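Local coordinates for enoyl-acyl carrier protein reductase (Uncultured bacterium, PDB 6KIA), which probably catalyses the NADH-dependent reduction of enoyl-acyl carrier protein in fatty acid synthesis, as a triclosan-resistant Rossmann-type reductase, at residues K180-R185 and E371-M376; K356-R359 and P365-N368; L343-D348 and S380-K385. All coordinates share one frame; numbering follows the deposited sequence.

Contact 1: residues K180-R185 and E371-M376; sequences KGRGER and ELADIM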
loop_
_atom_site.group_PDB
_atom_site.type_symbol
_atom_site.label_atom_id
_atom_site.label_comp_id
_atom_site.label_asym_id
_atom_site.label_seq_id
_atom_site.Cartn_x
_atom_site.Cartn_y
_atom_site.Cartn_z
ATOM N N LYS A 180 2.882 19.197 -2.587
ATOM C CA LYS A 180 4.016 19.806 -3.312
ATOM C C LYS A 180 4.283 21.283 -2.999
ATOM O O LYS A 180 5.287 21.836 -3.451
ATOM C CB LYS A 180 3.804 19.675 -4.829
ATOM C CG LYS A 180 3.544 18.261 -5.323
ATOM C CD LYS A 180 3.215 18.259 -6.817
ATOM C CE LYS A 180 3.280 16.858 -7.412
ATOM N NZ LYS A 180 2.326 15.898 -6.764
ATOM N N GLY A 181 3.418 21.914 -2.211
ATOM C CA GLY A 181 3.485 23.354 -2.010
ATOM C C GLY A 181 4.558 23.833 -1.061
ATOM O O GLY A 181 4.737 23.285 0.029
ATOM N N ARG A 182 5.296 24.844 -1.502
ATOM C CA ARG A 182 6.306 25.501 -0.688
ATOM C C ARG A 182 6.041 27.000 -0.627
ATOM O O ARG A 182 5.348 27.546 -1.480
ATOM C CB ARG A 182 7.685 25.252 -1.281
ATOM C CG ARG A 182 8.265 23.901 -0.960
ATOM C CD ARG A 182 9.703 23.839 -1.445
ATOM N NE ARG A 182 9.745 23.736 -2.898
ATOM C CZ ARG A 182 10.859 23.643 -3.617
ATOM N NH1 ARG A 182 10.782 23.542 -4.935
ATOM N NH2 ARG A 182 12.046 23.650 -3.019
ATOM N N GLY A 183 6.606 27.664 0.373
ATOM C CA GLY A 183 6.430 29.095 0.504
ATOM C C GLY A 183 4.968 29.447 0.672
ATOM O O GLY A 183 4.255 28.834 1.466
ATOM N N GLU A 184 4.513 30.418 -0.108
ATOM C CA GLU A 184 3.133 30.868 -0.031
ATOM C C GLU A 184 2.173 29.823 -0.586
ATOM O O GLU A 184 0.978 29.867 -0.305
ATOM C CB GLU A 184 2.961 32.187 -0.782
ATOM C CG GLU A 184 2.381 32.026 -2.181
ATOM C CD GLU A 184 2.609 33.249 -3.043
ATOM O OE1 GLU A 184 2.852 34.338 -2.477
ATOM O OE2 GLU A 184 2.532 33.124 -4.285
ATOM N N ARG A 185 2.701 28.873 -1.359
ATOM C CA ARG A 185 1.864 27.838 -1.938
ATOM C C ARG A 185 1.725 26.629 -0.999
ATOM O O ARG A 185 0.944 25.712 -1.272
ATOM C CB ARG A 185 2.409 27.413 -3.303
ATOM C CG ARG A 185 1.330 27.361 -4.374
ATOM C CD ARG A 185 0.853 28.763 -4.728
ATOM N NE ARG A 185 -0.227 28.775 -5.715
ATOM C CZ ARG A 185 -1.524 28.821 -5.417
ATOM N NH1 ARG A 185 -2.429 28.833 -6.388
ATOM N NH2 ARG A 185 -1.915 28.866 -4.151
ATOM N N GLU A 371 8.405 24.274 6.940
ATOM C CA GLU A 371 9.819 23.891 7.032
ATOM C C GLU A 371 10.037 22.485 6.443
ATOM O O GLU A 371 11.022 22.221 5.700
ATOM C CB GLU A 371 10.302 23.924 8.485
ATOM C CG GLU A 371 10.300 25.300 9.135
ATOM C CD GLU A 371 8.899 25.826 9.434
ATOM O OE1 GLU A 371 7.992 25.013 9.731
ATOM O OE2 GLU A 371 8.708 27.062 9.372
ATOM N N LEU A 372 9.117 21.593 6.796
ATOM C CA LEU A 372 9.166 20.221 6.293
ATOM C C LEU A 372 9.065 20.250 4.777
ATOM O O LEU A 372 9.856 19.610 4.086
ATOM C CB LEU A 372 8.038 19.364 6.871
ATOM C CG LEU A 372 7.955 17.971 6.238
ATOM C CD1 LEU A 372 9.253 17.163 6.500
ATOM C CD2 LEU A 372 6.706 17.235 6.694
ATOM N N ALA A 373 8.084 20.990 4.270
ATOM C CA ALA A 373 7.872 21.123 2.827
ATOM C C ALA A 373 9.103 21.613 2.107
ATOM O O ALA A 373 9.489 21.067 1.067
ATOM C CB ALA A 373 6.692 22.061 2.549
ATOM N N ASP A 374 9.750 22.626 2.667
ATOM C CA ASP A 374 10.914 23.186 2.008
ATOM C C ASP A 374 12.024 22.151 1.917
ATOM O O ASP A 374 12.601 21.946 0.845
ATOM C CB ASP A 374 11.420 24.429 2.748
ATOM C CG ASP A 374 10.736 25.703 2.275
ATOM O OD1 ASP A 374 10.936 26.107 1.111
ATOM O OD2 ASP A 374 10.007 26.312 3.084
ATOM N N ILE A 375 12.335 21.501 3.039
ATOM C CA ILE A 375 13.468 20.584 3.012
ATOM C C ILE A 375 13.159 19.279 2.244
ATOM O O ILE A 375 14.027 18.737 1.539
ATOM C CB ILE A 375 13.972 20.266 4.445
ATOM C CG1 ILE A 375 15.322 19.557 4.396
ATOM C CG2 ILE A 375 12.939 19.489 5.256
ATOM C CD1 ILE A 375 15.902 19.258 5.761
ATOM N N MET A 376 11.935 18.778 2.371
ATOM C CA MET A 376 11.568 17.499 1.733
ATOM C C MET A 376 11.414 17.679 0.223
ATOM O O MET A 376 11.978 16.928 -0.573
ATOM C CB MET A 376 10.282 16.926 2.319
ATOM C CG MET A 376 9.883 15.622 1.647
ATOM S SD MET A 376 8.452 14.832 2.414
ATOM C CE MET A 376 7.178 16.016 1.973
HETATM O O HOH W 1 7.590 26.060 2.591
#

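Contact 2: residues K356-R359 and P365-N368; sequences KGFR and PMPN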
loop_
_atom_site.group_PDB
_atom_site.type_symbol
_atom_site.label_atom_id
_atom_site.label_comp_id
_atom_site.label_asym_id
_atom_site.label_seq_id
_atom_site.Cartn_x
_atom_site.Cartn_y
_atom_site.Cartn_z
ATOM N N LYS A 356 14.354 15.117 12.305
ATOM C CA LYS A 356 14.397 14.339 13.534
ATOM C C LYS A 356 13.116 14.536 14.332
ATOM O O LYS A 356 12.657 13.603 15.004
ATOM C CB LYS A 356 15.598 14.748 14.394
ATOM C CG LYS A 356 15.765 13.893 15.634
ATOM C CD LYS A 356 16.755 14.504 16.609
ATOM C CE LYS A 356 17.197 13.482 17.639
ATOM N NZ LYS A 356 16.034 12.943 18.395
ATOM N N GLY A 357 12.507 15.714 14.193
ATOM C CA GLY A 357 11.256 16.022 14.875
ATOM C C GLY A 357 10.069 15.166 14.442
ATOM O O GLY A 357 9.101 14.990 15.196
ATOM N N PHE A 358 10.127 14.633 13.225
ATOM C CA PHE A 358 9.019 13.807 12.723
ATOM C C PHE A 358 9.196 12.316 13.007
ATOM O O PHE A 358 8.378 11.514 12.577
ATOM C CB PHE A 358 8.832 14.029 11.214
ATOM C CG PHE A 358 8.341 15.394 10.876
ATOM C CD1 PHE A 358 6.997 15.710 11.014
ATOM C CD2 PHE A 358 9.227 16.377 10.457
ATOM C CE1 PHE A 358 6.543 16.988 10.728
ATOM C CE2 PHE A 358 8.787 17.655 10.165
ATOM C CZ PHE A 358 7.444 17.963 10.296
ATOM N N ARG A 359 10.219 11.949 13.781
ATOM C CA ARG A 359 10.433 10.540 14.148
ATOM C C ARG A 359 9.696 10.200 15.437
ATOM O O ARG A 359 10.163 9.425 16.266
ATOM C CB ARG A 359 11.933 10.235 14.286
ATOM C CG ARG A 359 12.671 10.357 12.965
ATOM C CD ARG A 359 13.923 9.493 12.852
ATOM N NE ARG A 359 15.049 9.940 13.679
ATOM C CZ ARG A 359 16.010 10.746 13.233
ATOM N NH1 ARG A 359 15.945 11.237 11.994
ATOM N NH2 ARG A 359 17.032 11.093 14.029
ATOM N N PRO A 365 -0.032 9.823 12.183
ATOM C CA PRO A 365 0.723 10.694 11.264
ATOM C C PRO A 365 0.689 12.147 11.702
ATOM O O PRO A 365 -0.376 12.664 12.062
ATOM C CB PRO A 365 -0.012 10.530 9.929
ATOM C CG PRO A 365 -1.422 10.174 10.305
ATOM C CD PRO A 365 -1.370 9.490 11.664
ATOM N N MET A 366 1.837 12.803 11.685
ATOM C CA MET A 366 1.890 14.203 12.098
ATOM C C MET A 366 1.439 15.154 10.983
ATOM O O MET A 366 1.508 14.819 9.803
ATOM C CB MET A 366 3.303 14.545 12.556
ATOM C CG MET A 366 3.747 13.730 13.776
ATOM S SD MET A 366 5.478 13.956 14.231
ATOM C CE MET A 366 5.451 15.669 14.771
ATOM N N PRO A 367 0.961 16.351 11.353
ATOM C CA PRO A 367 0.718 17.377 10.335
ATOM C C PRO A 367 2.024 17.837 9.674
ATOM O O PRO A 367 3.073 17.825 10.323
ATOM C CB PRO A 367 0.086 18.532 11.132
ATOM C CG PRO A 367 -0.400 17.904 12.415
ATOM C CD PRO A 367 0.530 16.769 12.700
ATOM N N ASN A 368 1.984 18.221 8.402
ATOM C CA ASN A 368 3.201 18.716 7.787
ATOM C C ASN A 368 3.379 20.193 8.196
ATOM O O ASN A 368 2.529 20.756 8.885
ATOM C CB ASN A 368 3.156 18.554 6.271
ATOM C CG ASN A 368 2.010 19.295 5.644
ATOM O OD1 ASN A 368 1.112 19.776 6.335
ATOM N ND2 ASN A 368 2.034 19.407 4.323
#

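Contact 3: residues L343-D348 and S380-K385; sequences LQKIDD and SDEITK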
loop_
_atom_site.group_PDB
_atom_site.type_symbol
_atom_site.label_atom_id
_atom_site.label_comp_id
_atom_site.label_asym_id
_atom_site.label_seq_id
_atom_site.Cartn_x
_atom_site.Cartn_y
_atom_site.Cartn_z
ATOM N N LEU A 343 23.671 9.737 -1.433
ATOM C CA LEU A 343 23.428 9.114 -0.150
ATOM C C LEU A 343 23.794 10.019 1.023
ATOM O O LEU A 343 23.142 9.968 2.073
ATOM C CB LEU A 343 24.179 7.796 -0.060
ATOM C CG LEU A 343 23.589 6.682 -0.934
ATOM C CD1 LEU A 343 24.496 5.468 -0.920
ATOM C CD2 LEU A 343 22.175 6.287 -0.444
ATOM N N GLN A 344 24.835 10.833 0.840
ATOM C CA GLN A 344 25.241 11.754 1.893
ATOM C C GLN A 344 24.189 12.846 2.068
ATOM O O GLN A 344 23.911 13.298 3.184
ATOM C CB GLN A 344 26.617 12.353 1.564
ATOM C CG GLN A 344 27.158 13.265 2.666
ATOM C CD GLN A 344 27.370 12.509 3.973
ATOM O OE1 GLN A 344 28.048 11.477 4.000
ATOM N NE2 GLN A 344 26.767 12.999 5.052
ATOM N N LYS A 345 23.541 13.236 0.982
ATOM C CA LYS A 345 22.513 14.241 1.093
ATOM C C LYS A 345 21.303 13.680 1.852
ATOM O O LYS A 345 20.638 14.390 2.637
ATOM C CB LYS A 345 22.117 14.720 -0.309
ATOM C CG LYS A 345 20.941 15.662 -0.368
ATOM C CD LYS A 345 20.802 16.198 -1.788
ATOM C CE LYS A 345 22.062 16.960 -2.227
ATOM N NZ LYS A 345 22.310 18.262 -1.535
ATOM N N ILE A 346 21.050 12.381 1.674
ATOM C CA ILE A 346 20.013 11.737 2.480
ATOM C C ILE A 346 20.420 11.575 3.962
ATOM O O ILE A 346 19.611 11.796 4.880
ATOM C CB ILE A 346 19.637 10.364 1.896
ATOM C CG1 ILE A 346 19.097 10.534 0.475
ATOM C CG2 ILE A 346 18.610 9.644 2.829
ATOM C CD1 ILE A 346 17.715 11.191 0.417
ATOM N N ASP A 347 21.681 11.257 4.228
ATOM C CA ASP A 347 22.100 11.170 5.626
ATOM C C ASP A 347 21.984 12.553 6.310
ATOM O O ASP A 347 21.506 12.662 7.446
ATOM C CB ASP A 347 23.532 10.632 5.747
ATOM C CG ASP A 347 23.637 9.148 5.379
ATOM O OD1 ASP A 347 22.639 8.403 5.545
ATOM O OD2 ASP A 347 24.727 8.720 4.949
ATOM N N ASP A 348 22.390 13.593 5.598
ATOM C CA ASP A 348 22.267 14.962 6.085
ATOM C C ASP A 348 20.802 15.305 6.363
ATOM O O ASP A 348 20.480 15.976 7.352
ATOM C CB ASP A 348 22.866 15.947 5.074
ATOM C CG ASP A 348 24.397 15.926 5.059
ATOM O OD1 ASP A 348 25.007 15.359 5.988
ATOM O OD2 ASP A 348 24.986 16.450 4.083
ATOM N N SER A 380 14.070 16.283 -2.521
ATOM C CA SER A 380 13.563 15.364 -3.536
ATOM C C SER A 380 13.842 15.897 -4.960
ATOM O O SER A 380 14.319 15.172 -5.852
ATOM C CB SER A 380 12.053 15.127 -3.315
ATOM O OG SER A 380 11.485 14.421 -4.406
ATOM N N ASP A 381 13.572 17.179 -5.161
ATOM C CA ASP A 381 13.815 17.827 -6.445
ATOM C C ASP A 381 15.300 17.791 -6.842
ATOM O O ASP A 381 15.636 17.493 -8.002
ATOM C CB ASP A 381 13.327 19.280 -6.373
ATOM C CG ASP A 381 11.815 19.409 -6.542
ATOM O OD1 ASP A 381 11.094 18.381 -6.563
ATOM O OD2 ASP A 381 11.339 20.560 -6.583
ATOM N N GLU A 382 16.184 18.122 -5.891
ATOM C CA GLU A 382 17.628 18.109 -6.140
ATOM C C GLU A 382 18.126 16.730 -6.583
ATOM O O GLU A 382 18.910 16.589 -7.555
ATOM C CB GLU A 382 18.415 18.546 -4.895
ATOM C CG GLU A 382 18.312 20.017 -4.534
ATOM C CD GLU A 382 18.818 20.314 -3.128
ATOM O OE1 GLU A 382 19.597 19.503 -2.582
ATOM O OE2 GLU A 382 18.447 21.369 -2.569
ATOM N N ILE A 383 17.653 15.710 -5.876
ATOM C CA ILE A 383 18.110 14.363 -6.201
ATOM C C ILE A 383 17.585 13.969 -7.584
ATOM O O ILE A 383 18.328 13.434 -8.403
ATOM C CB ILE A 383 17.689 13.351 -5.150
ATOM C CG1 ILE A 383 18.508 13.618 -3.883
ATOM C CG2 ILE A 383 17.939 11.924 -5.659
ATOM C CD1 ILE A 383 18.027 12.856 -2.692
ATOM N N THR A 384 16.324 14.262 -7.879
ATOM C CA THR A 384 15.838 13.990 -9.225
ATOM C C THR A 384 16.666 14.698 -10.303
ATOM O O THR A 384 16.947 14.118 -11.364
ATOM C CB THR A 384 14.370 14.383 -9.356
ATOM O OG1 THR A 384 13.616 13.545 -8.477
ATOM C CG2 THR A 384 13.889 14.177 -10.788
ATOM N N LYS A 385 17.128 15.911 -10.017
ATOM C CA LYS A 385 17.915 16.611 -11.024
ATOM C C LYS A 385 19.332 16.062 -11.137
ATOM O O LYS A 385 20.041 16.385 -12.110
ATOM C CB LYS A 385 17.997 18.110 -10.722
ATOM C CG LYS A 385 16.677 18.865 -10.732
ATOM C CD LYS A 385 16.942 20.339 -10.426
ATOM C CE LYS A 385 15.727 21.041 -9.841
ATOM N NZ LYS A 385 14.463 20.323 -10.136
#

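Contact 1: residues K180-R185 and E371-M376
Ala373 and Asp374, on one side of helix 370-385, meet Gly181 and Arg182 in the loop that leaves helix 169-180. The CA atoms of Arg182 and Asp374 lie 5.8 Å apart, close enough for backbone atoms to take part in the contact.

Van der Waals contacts make up most of the direct touching. The Ala373 methyl faces the loop, its CB 3.4 Å from Gly181 O. The aliphatic part of Arg182 runs along the helix surface: CG lies 3.7 Å from Ala373 O, and CD lies 3.6 Å from Asp374 OD1. With chi1 at -79°, CG stands anti to the carbonyl carbon and is directed at the helix, and a bend at chi3 (-73°) then turns the guanidinium along it.

The opposite charges probably attract at longer range. At 4.8 Å, Arg182 NE and Asp374 OD1 are too far apart for a direct salt bridge; the guanidinium and carboxylate planes are also turned 58° apart. Arg182 NH1 instead has a long, weak ion pair with Asp381, two turns further along the same helix.

Hydrogen bonding across the gap goes through water. One water accepts from Gly183 N (2.9 Å) and donates to Asp374 OD2 over a short 2.5 Å. The loop edge that offers this N-H is folded by Arg185 N bonding to Arg182 O at 3.0 Å; the positive phi of Gly183 and the helical values of Glu184 are those of a type II' turn.

Loop and helix are therefore joined by contacts of methyl and methylene carbons with oxygens, one bridging water and probably a long-range charge attraction. Asp374 has its two oxygens divided between these roles, and the nearby arginine would probably favour its ionised form.

Contact 2: residues K356-R359 and P365-N368
Met366 lays its thioether obliquely beside the CD1 side of the Phe358 ring, a Met-aromatic contact that closes the loop between helices 353-356 and 370-385 upon itself. The sulfur, SD, is 5.2 Å from the ring centroid and 63° off the ring normal, which excludes a position squarely over the face. Its closest approach to the ring itself is 4.0 Å, from SD to Phe358 CD1.

The methionine chain is extended at chi2, and the bend at chi3 (67°) sets the terminal methyl alongside the type I turn from Lys356 to Arg359, with CE 3.7 Å from Gly357 O. SD is also 3.9 Å from Phe358 CA, so the thioether bears on ring and main chain alike.

Both partners also meet the 258-259 region: Met366 O accepts a hydrogen bond from Ser259 OG, and the Phe358 ring touches Thr258. One atom along the same flank from CD1, Pro367 O meets the ring edge near its plane, 3.6 Å from Phe358 CE1.

Contact 3: residues L343-D348 and S380-K385
An antiparallel pair of helices, 339-351 and 370-385, forms this contact; a connection containing the short helix 353-356 brings the chain back. Their local axes run at 174° to each other and come no closer than 11.1 Å, so the backbones stay well apart and side chains alone bridge the distance. Lys345 and Ile383 mark the nearest approach, with CA atoms 8.5 Å apart.

The inner layer is apolar. Ile346 and Ile383 cross at about a right angle and meet through their terminal methyls, the CD1 atoms being 3.5 Å apart, a close approach for two methyl carbons. In Ile383 the CG1 branch stands anti to the carbonyl carbon (chi1 -71°) and continues extended, which sends CD1 straight across the gap. Ile346 also packs on Phe307 and Pro308, so this buried layer continues onto the loop before helix 309-315.

On the more exposed flank, Lys345 lies alongside the same isoleucine. The two side chains slide past each other in opposite directions, bringing Lys345 CD to 4.0 Å from Ile383 CG1. Lys345 starts out extended and then bends at both chi3 (-60°) and chi4, which turns the ammonium toward Glu382, the preceding residue on the facing helix.

The polar part of the contact lies on this same flank. Across the helices, Glu382 extends beyond CG at about a right angle to the lysine and forms a salt bridge, in which Lys345 NZ donates to Glu382 OE1 at 3.2 Å, meeting that oxygen nearly in line with its C-O bond.

Overall arrangement
Helix 370-385 ties the set together: contact 1 uses its first half and contact 3 its second, with centres 16 Å apart. Arg182 of contact 1 bridges them through a weak ion pair, NH1 to Asp381 OD2 at 3.5 Å. Contact 2 lies in the loop leading into this helix, 14 Å from contact 1 between centres, and Leu372 CD1 packs on Phe358 CE2 at 3.7 Å. Contacts 2 and 3 do not touch; their nearest atoms are about 7 Å apart. The NADH pocket draws on residues between 26 and 296, so none of the segments within 343-385 belongs to it.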